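PDB 5J6Q: cell wall binding protein cwp8 from Peptoclostridium difficile, which probably anchors itself to the bacterial cell wall through its three CWB2 modules, as an S-layer-associated surface protein that may take part in adhesion. Local coordinates for residues 192-198 against 267-271; 184-190 against 254-260. All coordinates share one frame; numbering follows the deposited sequence.

Contact 1: 192-198 against 267-271; sequences AEELFDG and LVRDL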
ATOM      1  N   ALA A 192      -0.507   7.418  -1.793  1.00 60.04           N
ATOM      2  CA  ALA A 192      -1.171   6.128  -1.917  1.00 55.07           C
ATOM      3  C   ALA A 192      -0.372   5.276  -2.919  1.00 55.76           C
ATOM      4  O   ALA A 192      -0.306   4.059  -2.764  1.00 56.29           O
ATOM      5  CB  ALA A 192      -2.578   6.346  -2.417  1.00 56.75           C
ATOM      6  N   GLU A 193       0.274   5.940  -3.917  1.00 52.16           N
ATOM      7  CA  GLU A 193       1.040   5.264  -4.945  1.00 56.08           C
ATOM      8  C   GLU A 193       2.181   4.402  -4.388  1.00 61.44           C
ATOM      9  O   GLU A 193       2.408   3.305  -4.891  1.00 62.01           O
ATOM     10  CB  GLU A 193       1.593   6.288  -5.935  1.00 57.09           C
ATOM     11  CG  GLU A 193       0.561   6.708  -6.983  1.00 65.55           C
ATOM     12  CD  GLU A 193      -0.485   7.709  -6.455  1.00 72.35           C
ATOM     13  OE1 GLU A 193      -0.359   8.174  -5.301  1.00 76.34           O
ATOM     14  OE2 GLU A 193      -1.427   8.038  -7.201  1.00 73.92           O
ATOM     15  N   GLU A 194       2.883   4.891  -3.344  1.00 60.74           N
ATOM     16  CA  GLU A 194       3.980   4.203  -2.710  1.00 58.39           C
ATOM     17  C   GLU A 194       3.531   2.826  -2.253  1.00 52.03           C
ATOM     18  O   GLU A 194       4.360   1.914  -2.135  1.00 46.45           O
ATOM     19  CB  GLU A 194       4.475   4.958  -1.445  1.00 60.76           C
ATOM     20  CG  GLU A 194       5.238   6.239  -1.725  1.00 77.11           C
ATOM     21  CD  GLU A 194       5.602   6.968  -0.431  1.00 91.52           C
ATOM     22  OE1 GLU A 194       6.214   6.325   0.477  1.00 94.64           O
ATOM     23  OE2 GLU A 194       5.274   8.182  -0.325  1.00 95.84           O
ATOM     24  N   LEU A 195       2.249   2.704  -1.911  1.00 43.76           N
ATOM     25  CA  LEU A 195       1.674   1.428  -1.463  1.00 42.12           C
ATOM     26  C   LEU A 195       0.924   0.542  -2.575  1.00 41.68           C
ATOM     27  O   LEU A 195       0.792  -0.647  -2.419  1.00 42.08           O
ATOM     28  CB  LEU A 195       0.600   1.732  -0.405  1.00 41.65           C
ATOM     29  CG  LEU A 195       1.092   2.406   0.903  1.00 48.11           C
ATOM     30  CD1 LEU A 195      -0.056   2.231   1.984  1.00 51.87           C
ATOM     31  CD2 LEU A 195       2.400   1.697   1.474  1.00 48.74           C
ATOM     32  N   PHE A 196       0.467   1.142  -3.656  1.00 45.14           N
ATOM     33  CA  PHE A 196      -0.401   0.463  -4.584  1.00 42.62           C
ATOM     34  C   PHE A 196      -0.337   1.207  -5.867  1.00 41.15           C
ATOM     35  O   PHE A 196      -0.486   2.426  -5.864  1.00 41.97           O
ATOM     36  CB  PHE A 196      -1.802   0.448  -3.937  1.00 47.01           C
ATOM     37  CG  PHE A 196      -2.957  -0.077  -4.780  1.00 51.26           C
ATOM     38  CD1 PHE A 196      -3.099  -1.435  -5.021  1.00 44.86           C
ATOM     39  CD2 PHE A 196      -3.932   0.801  -5.278  1.00 49.58           C
ATOM     40  CE1 PHE A 196      -4.200  -1.923  -5.747  1.00 47.85           C
ATOM     41  CE2 PHE A 196      -5.024   0.327  -5.992  1.00 49.17           C
ATOM     42  CZ  PHE A 196      -5.156  -1.040  -6.222  1.00 57.02           C
ATOM     43  N   ASP A 197      -0.107   0.503  -7.004  1.00 39.37           N
ATOM     44  CA  ASP A 197       0.069   1.215  -8.284  1.00 40.36           C
ATOM     45  C   ASP A 197      -1.212   1.413  -9.108  1.00 36.47           C
ATOM     46  O   ASP A 197      -1.107   1.886 -10.215  1.00 36.12           O
ATOM     47  CB  ASP A 197       1.082   0.442  -9.188  1.00 36.52           C
ATOM     48  CG  ASP A 197       0.605  -0.994  -9.664  1.00 43.24           C
ATOM     49  OD1 ASP A 197      -0.633  -1.325  -9.535  1.00 44.05           O
ATOM     50  OD2 ASP A 197       1.437  -1.756 -10.167  1.00 48.43           O
ATOM     51  N   GLY A 198      -2.364   1.040  -8.605  1.00 39.33           N
ATOM     52  CA  GLY A 198      -3.572   1.034  -9.441  1.00 45.92           C
ATOM     53  C   GLY A 198      -4.280  -0.346  -9.416  1.00 47.75           C
ATOM     54  O   GLY A 198      -5.504  -0.454  -9.382  1.00 43.86           O
ATOM     55  N   LEU A 267      -7.488   5.445  -7.338  1.00 67.66           N
ATOM     56  CA  LEU A 267      -6.385   4.735  -6.663  1.00 65.89           C
ATOM     57  C   LEU A 267      -6.725   4.519  -5.182  1.00 63.81           C
ATOM     58  O   LEU A 267      -6.676   3.370  -4.688  1.00 58.12           O
ATOM     59  CB  LEU A 267      -5.133   5.621  -6.793  1.00 66.12           C
ATOM     60  CG  LEU A 267      -3.727   4.984  -6.620  1.00 73.17           C
ATOM     61  CD1 LEU A 267      -3.710   3.965  -5.547  1.00 75.17           C
ATOM     62  CD2 LEU A 267      -3.250   4.373  -7.926  1.00 69.83           C
ATOM     63  N   VAL A 268      -7.124   5.639  -4.479  1.00 58.41           N
ATOM     64  CA  VAL A 268      -7.404   5.575  -3.051  1.00 55.71           C
ATOM     65  C   VAL A 268      -8.595   4.746  -2.728  1.00 55.11           C
ATOM     66  O   VAL A 268      -8.562   3.986  -1.726  1.00 53.83           O
ATOM     67  CB  VAL A 268      -7.592   7.004  -2.419  1.00 52.27           C
ATOM     68  CG1 VAL A 268      -7.761   6.876  -0.925  1.00 47.55           C
ATOM     69  CG2 VAL A 268      -6.391   7.910  -2.728  1.00 48.63           C
ATOM     70  N   ARG A 269      -9.671   4.907  -3.506  1.00 54.01           N
ATOM     71  CA  ARG A 269     -10.865   4.112  -3.222  1.00 57.85           C
ATOM     72  C   ARG A 269     -10.467   2.614  -3.423  1.00 50.56           C
ATOM     73  O   ARG A 269     -10.781   1.755  -2.615  1.00 46.07           O
ATOM     74  CB  ARG A 269     -12.008   4.476  -4.216  1.00 63.04           C
ATOM     75  CG  ARG A 269     -13.278   5.084  -3.617  1.00 66.04           C
ATOM     76  CD  ARG A 269     -14.287   5.416  -4.725  1.00 66.38           C
ATOM     77  NE  ARG A 269     -14.003   6.728  -5.310  1.00 75.33           N
ATOM     78  CZ  ARG A 269     -13.739   6.928  -6.600  1.00 84.24           C
ATOM     79  NH1 ARG A 269     -13.468   8.156  -7.047  1.00 82.14           N
ATOM     80  NH2 ARG A 269     -13.750   5.909  -7.455  1.00 82.48           N
ATOM     81  N   ASP A 270      -9.761   2.350  -4.518  1.00 45.22           N
ATOM     82  CA  ASP A 270      -9.344   0.984  -4.884  1.00 49.48           C
ATOM     83  C   ASP A 270      -8.441   0.370  -3.818  1.00 46.86           C
ATOM     84  O   ASP A 270      -8.714  -0.748  -3.287  1.00 43.02           O
ATOM     85  CB  ASP A 270      -8.695   1.060  -6.269  1.00 47.75           C
ATOM     86  CG  ASP A 270      -9.782   1.179  -7.311  1.00 54.42           C
ATOM     87  OD1 ASP A 270     -10.969   1.017  -6.951  1.00 59.94           O
ATOM     88  OD2 ASP A 270      -9.462   1.432  -8.479  1.00 55.88           O
ATOM     89  N   LEU A 271      -7.429   1.165  -3.405  1.00 43.89           N
ATOM     90  CA  LEU A 271      -6.522   0.730  -2.355  1.00 41.60           C
ATOM     91  C   LEU A 271      -7.274   0.489  -1.097  1.00 42.54           C
ATOM     92  O   LEU A 271      -7.007  -0.478  -0.347  1.00 44.88           O
ATOM     93  CB  LEU A 271      -5.420   1.804  -2.107  1.00 43.55           C
ATOM     94  CG  LEU A 271      -4.692   1.569  -0.777  1.00 51.03           C
ATOM     95  CD1 LEU A 271      -3.973   0.241  -0.836  1.00 50.52           C
ATOM     96  CD2 LEU A 271      -3.644   2.648  -0.501  1.00 51.67           C
TER
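Phe196 lays its ring against one side of the helix at Leu267, Asp270 and Leu271, and the meeting is almost wholly apolar. One ring face looks onto Leu271 near its CA, where Phe196 CD2 lies 3.6 Å from Leu271 CB. The opposite face has the peptide N of Gly198 3.7 Å above it, offset toward the rim, so the loop folds back over its own aromatic. Asp270 contributes its methylene, CB lying 3.8 Å from Phe196 CE2. With CG anti to the backbone N (chi1 173°), the phenyl is carried out of the loop to the helix.

Leu267 serves the loop with its CD2 branch, which packs 3.5 Å from Gly198 N. Gly198 takes a positive phi (126°), a turn that glycine adopts easily. Ala192, small enough to let the helix come close, sets CB 4.1 Å from both Leu267 CD1 and Val268 CG2. Glu193, bent at chi2, crosses Leu267 with OE2 beside CG, and a hydrogen bond to Ser262 OG holds that oxygen.

The second shell is polar. Asp197 accepts the Ile199 N-H at OD1 and forms a salt bridge with Arg200 through OD2; Asp270 OD1 forms one with Lys273.

The loop following strand 186-191 is thus fastened to the first turns of helix 265-280, with Leu195 reaching helix 203-213 and Val268 and Leu271 packing on Phe244 of strand 242-249.

Contact 2: 184-190 against 254-260; sequences NADLQDI and KPETISV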
ATOM      1  N   ASN A 184       1.789   8.439  21.322  1.00 47.60           N
ATOM      2  CA  ASN A 184       2.953   7.591  21.450  1.00 49.35           C
ATOM      3  C   ASN A 184       2.704   6.414  20.430  1.00 54.67           C
ATOM      4  O   ASN A 184       2.067   5.409  20.729  1.00 57.30           O
ATOM      5  CB  ASN A 184       3.108   7.131  22.843  1.00 50.62           C
ATOM      6  CG  ASN A 184       4.187   6.113  23.036  1.00 54.77           C
ATOM      7  OD1 ASN A 184       4.776   5.618  22.075  1.00 57.97           O
ATOM      8  ND2 ASN A 184       4.501   5.719  24.278  1.00 55.58           N
ATOM      9  N   ALA A 185       3.222   6.592  19.221  1.00 60.00           N
ATOM     10  CA  ALA A 185       3.043   5.638  18.117  1.00 62.63           C
ATOM     11  C   ALA A 185       3.957   6.029  16.997  1.00 62.47           C
ATOM     12  O   ALA A 185       4.529   7.131  17.026  1.00 65.44           O
ATOM     13  CB  ALA A 185       1.599   5.667  17.618  1.00 58.75           C
ATOM     14  N   ASP A 186       4.094   5.141  16.000  1.00 66.63           N
ATOM     15  CA  ASP A 186       4.939   5.371  14.830  1.00 67.07           C
ATOM     16  C   ASP A 186       4.039   5.855  13.741  1.00 66.10           C
ATOM     17  O   ASP A 186       3.094   5.145  13.384  1.00 65.24           O
ATOM     18  CB  ASP A 186       5.644   4.061  14.440  1.00 75.89           C
ATOM     19  CG  ASP A 186       6.609   3.620  15.520  1.00 92.62           C
ATOM     20  OD1 ASP A 186       6.368   2.555  16.131  1.00 96.20           O
ATOM     21  OD2 ASP A 186       7.607   4.355  15.768  1.00 98.48           O
ATOM     22  N   LEU A 187       4.307   7.040  13.180  1.00 62.70           N
ATOM     23  CA  LEU A 187       3.433   7.618  12.186  1.00 62.42           C
ATOM     24  C   LEU A 187       4.134   7.837  10.842  1.00 71.81           C
ATOM     25  O   LEU A 187       5.350   8.104  10.813  1.00 70.63           O
ATOM     26  CB  LEU A 187       2.931   8.966  12.699  1.00 65.00           C
ATOM     27  CG  LEU A 187       2.606   9.023  14.199  1.00 62.68           C
ATOM     28  CD1 LEU A 187       2.403  10.498  14.621  1.00 57.91           C
ATOM     29  CD2 LEU A 187       1.368   8.183  14.437  1.00 60.93           C
ATOM     30  N   GLN A 188       3.357   7.729   9.735  1.00 69.15           N
ATOM     31  CA  GLN A 188       3.913   7.916   8.419  1.00 63.94           C
ATOM     32  C   GLN A 188       2.927   8.716   7.601  1.00 61.36           C
ATOM     33  O   GLN A 188       1.708   8.537   7.743  1.00 61.51           O
ATOM     34  CB  GLN A 188       4.127   6.553   7.715  1.00 66.92           C
ATOM     35  CG  GLN A 188       5.087   5.609   8.384  1.00 70.80           C
ATOM     36  CD  GLN A 188       5.445   4.489   7.426  1.00 73.00           C
ATOM     37  OE1 GLN A 188       5.856   4.730   6.294  1.00 73.36           O
ATOM     38  NE2 GLN A 188       5.267   3.253   7.848  1.00 69.92           N
ATOM     39  N   ASP A 189       3.433   9.574   6.763  1.00 59.34           N
ATOM     40  CA  ASP A 189       2.610  10.359   5.850  1.00 63.62           C
ATOM     41  C   ASP A 189       3.086  10.037   4.423  1.00 66.33           C
ATOM     42  O   ASP A 189       4.130  10.556   4.016  1.00 66.47           O
ATOM     43  CB  ASP A 189       2.816  11.846   6.135  1.00 72.56           C
ATOM     44  CG  ASP A 189       1.526  12.567   6.272  1.00 78.40           C
ATOM     45  OD1 ASP A 189       1.377  13.295   7.248  1.00 86.09           O
ATOM     46  OD2 ASP A 189       0.653  12.395   5.385  1.00 83.56           O
ATOM     47  N   ILE A 190       2.359   9.212   3.660  1.00 61.22           N
ATOM     48  CA  ILE A 190       2.856   8.826   2.326  1.00 58.13           C
ATOM     49  C   ILE A 190       1.800   8.916   1.217  1.00 54.18           C
ATOM     50  O   ILE A 190       0.596   8.938   1.491  1.00 54.48           O
ATOM     51  CB  ILE A 190       3.351   7.353   2.421  1.00 55.30           C
ATOM     52  CG1 ILE A 190       2.154   6.476   2.894  1.00 57.61           C
ATOM     53  CG2 ILE A 190       4.541   7.239   3.376  1.00 55.16           C
ATOM     54  CD1 ILE A 190       2.468   4.974   2.997  1.00 61.55           C
ATOM     55  N   LYS A 254       3.674  -1.290  20.171  1.00127.86           N
ATOM     56  CA  LYS A 254       3.419   0.112  19.882  1.00120.67           C
ATOM     57  C   LYS A 254       2.658   0.183  18.559  1.00114.64           C
ATOM     58  O   LYS A 254       3.157  -0.320  17.558  1.00111.85           O
ATOM     59  CB  LYS A 254       4.769   0.847  19.799  1.00118.99           C
ATOM     60  CG  LYS A 254       4.654   2.334  19.527  1.00120.43           C
ATOM     61  CD  LYS A 254       6.040   2.967  19.481  1.00122.03           C
ATOM     62  CE  LYS A 254       5.957   4.427  19.136  1.00123.68           C
ATOM     63  NZ  LYS A 254       7.179   4.899  18.442  1.00125.14           N
ATOM     64  N   PRO A 255       1.460   0.772  18.493  1.00106.60           N
ATOM     65  CA  PRO A 255       0.774   0.803  17.205  1.00 99.62           C
ATOM     66  C   PRO A 255       1.531   1.615  16.178  1.00 89.09           C
ATOM     67  O   PRO A 255       2.585   2.215  16.470  1.00 84.80           O
ATOM     68  CB  PRO A 255      -0.610   1.398  17.522  1.00 97.45           C
ATOM     69  CG  PRO A 255      -0.383   2.238  18.728  1.00100.72           C
ATOM     70  CD  PRO A 255       0.696   1.475  19.534  1.00103.69           C
ATOM     71  N   GLU A 256       0.976   1.643  14.969  1.00 78.58           N
ATOM     72  CA  GLU A 256       1.578   2.393  13.893  1.00 62.14           C
ATOM     73  C   GLU A 256       0.465   2.949  13.102  1.00 55.87           C
ATOM     74  O   GLU A 256      -0.487   2.251  12.814  1.00 57.75           O
ATOM     75  CB  GLU A 256       2.522   1.486  13.027  1.00 60.00           C
ATOM     76  CG  GLU A 256       2.764   2.027  11.636  1.00 60.01           C
ATOM     77  CD  GLU A 256       3.668   1.114  10.783  1.00 68.91           C
ATOM     78  OE1 GLU A 256       3.571  -0.129  10.908  1.00 67.57           O
ATOM     79  OE2 GLU A 256       4.481   1.661   9.991  1.00 67.58           O
ATOM     80  N   THR A 257       0.553   4.196  12.724  1.00 55.07           N
ATOM     81  CA  THR A 257      -0.494   4.797  11.935  1.00 54.65           C
ATOM     82  C   THR A 257       0.086   5.335  10.641  1.00 58.74           C
ATOM     83  O   THR A 257       1.040   6.109  10.696  1.00 63.47           O
ATOM     84  CB  THR A 257      -1.194   5.917  12.789  1.00 52.02           C
ATOM     85  OG1 THR A 257      -1.946   5.289  13.838  1.00 52.09           O
ATOM     86  CG2 THR A 257      -2.115   6.727  11.968  1.00 48.81           C
ATOM     87  N   ILE A 258      -0.477   4.946   9.459  1.00 59.76           N
ATOM     88  CA  ILE A 258       0.012   5.426   8.163  1.00 59.37           C
ATOM     89  C   ILE A 258      -1.064   6.203   7.418  1.00 61.57           C
ATOM     90  O   ILE A 258      -2.075   5.627   7.044  1.00 65.03           O
ATOM     91  CB  ILE A 258       0.459   4.213   7.281  1.00 59.97           C
ATOM     92  CG1 ILE A 258       1.599   3.473   7.967  1.00 62.24           C
ATOM     93  CG2 ILE A 258       0.881   4.725   5.872  1.00 52.16           C
ATOM     94  CD1 ILE A 258       1.751   2.021   7.443  1.00 72.97           C
ATOM     95  N   SER A 259      -0.817   7.467   7.139  1.00 63.62           N
ATOM     96  CA  SER A 259      -1.745   8.389   6.470  1.00 62.36           C
ATOM     97  C   SER A 259      -1.436   8.417   4.993  1.00 58.48           C
ATOM     98  O   SER A 259      -0.293   8.767   4.603  1.00 54.60           O
ATOM     99  CB  SER A 259      -1.586   9.815   7.035  1.00 58.74           C
ATOM    100  OG  SER A 259      -1.483   9.812   8.457  1.00 59.35           O
ATOM    101  N   VAL A 260      -2.434   8.113   4.155  1.00 54.35           N
ATOM    102  CA  VAL A 260      -2.151   8.130   2.731  1.00 53.78           C
ATOM    103  C   VAL A 260      -3.133   9.007   1.989  1.00 53.73           C
ATOM    104  O   VAL A 260      -4.269   9.187   2.404  1.00 55.48           O
ATOM    105  CB  VAL A 260      -2.122   6.683   2.159  1.00 56.37           C
ATOM    106  CG1 VAL A 260      -1.143   5.828   2.970  1.00 59.11           C
ATOM    107  CG2 VAL A 260      -3.496   6.050   2.199  1.00 52.63           C
TER
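Asp186 and Gln188 both bond to the backbone of Thr257 in a parallel ladder, at the edge of a four-stranded mixed sheet in which 186-191 is an outermost strand; the axes of 186-190 and 256-260 lie 4.7 Å apart, inclined by 12°. The bonds alternate as parallel pairing requires: Asp186 and Gln188 each both give and accept, to Pro255 and Thr257, and to Thr257 and Ser259, before Ile190 N closes on Ser259 O at 2.8 Å. The first rung, Asp186 N to Pro255 O, is weak.

Apolar packing comes next. Ile190 lies beside Val260 and crosses Ile258, its CD1 tightly placed, 3.3 Å from Ile258 CG2. Beta-branched residues suit these extended backbones. On the opposite face Leu187 runs alongside Thr257, CD2 3.8 Å from CB.

Asp186, Gln188 and Glu256 share the face of Ile190, Ile258 and Val260. Lys254, poorly ordered, is modelled fully stretched, trans at every torsion (chi1 -179°), which carries NZ across to a salt bridge with Asp186 OD2 at 2.8 Å, from above the carboxylate plane. Glu256 OE1 forms a salt bridge with Lys211 NZ, while its OE2 takes Gln188 NE2 at 2.8 Å, the acceptor lying in the amide plane.

How the contacts relate
From the N terminus, the chain enters strand 186-191 through 184-190, then turns into the loop 192-198. Helix 203-213 and strands 217-224 and 242-249 follow before it returns along strand 256-262, where 254-260 closes contact 2 over a 63-residue excursion. Helix 265-280 comes directly after, and 267-271 closes contact 1 across 68 residues. The segments alternate, so the two closures cross. Their centres are about 17 Å apart, yet they meet through Leu195, whose CG lies 3.6 Å from Ile190 CD1. Together they join the edge strand, its following loop, the adjacent strand and its following helix within Cwp8 domain 3.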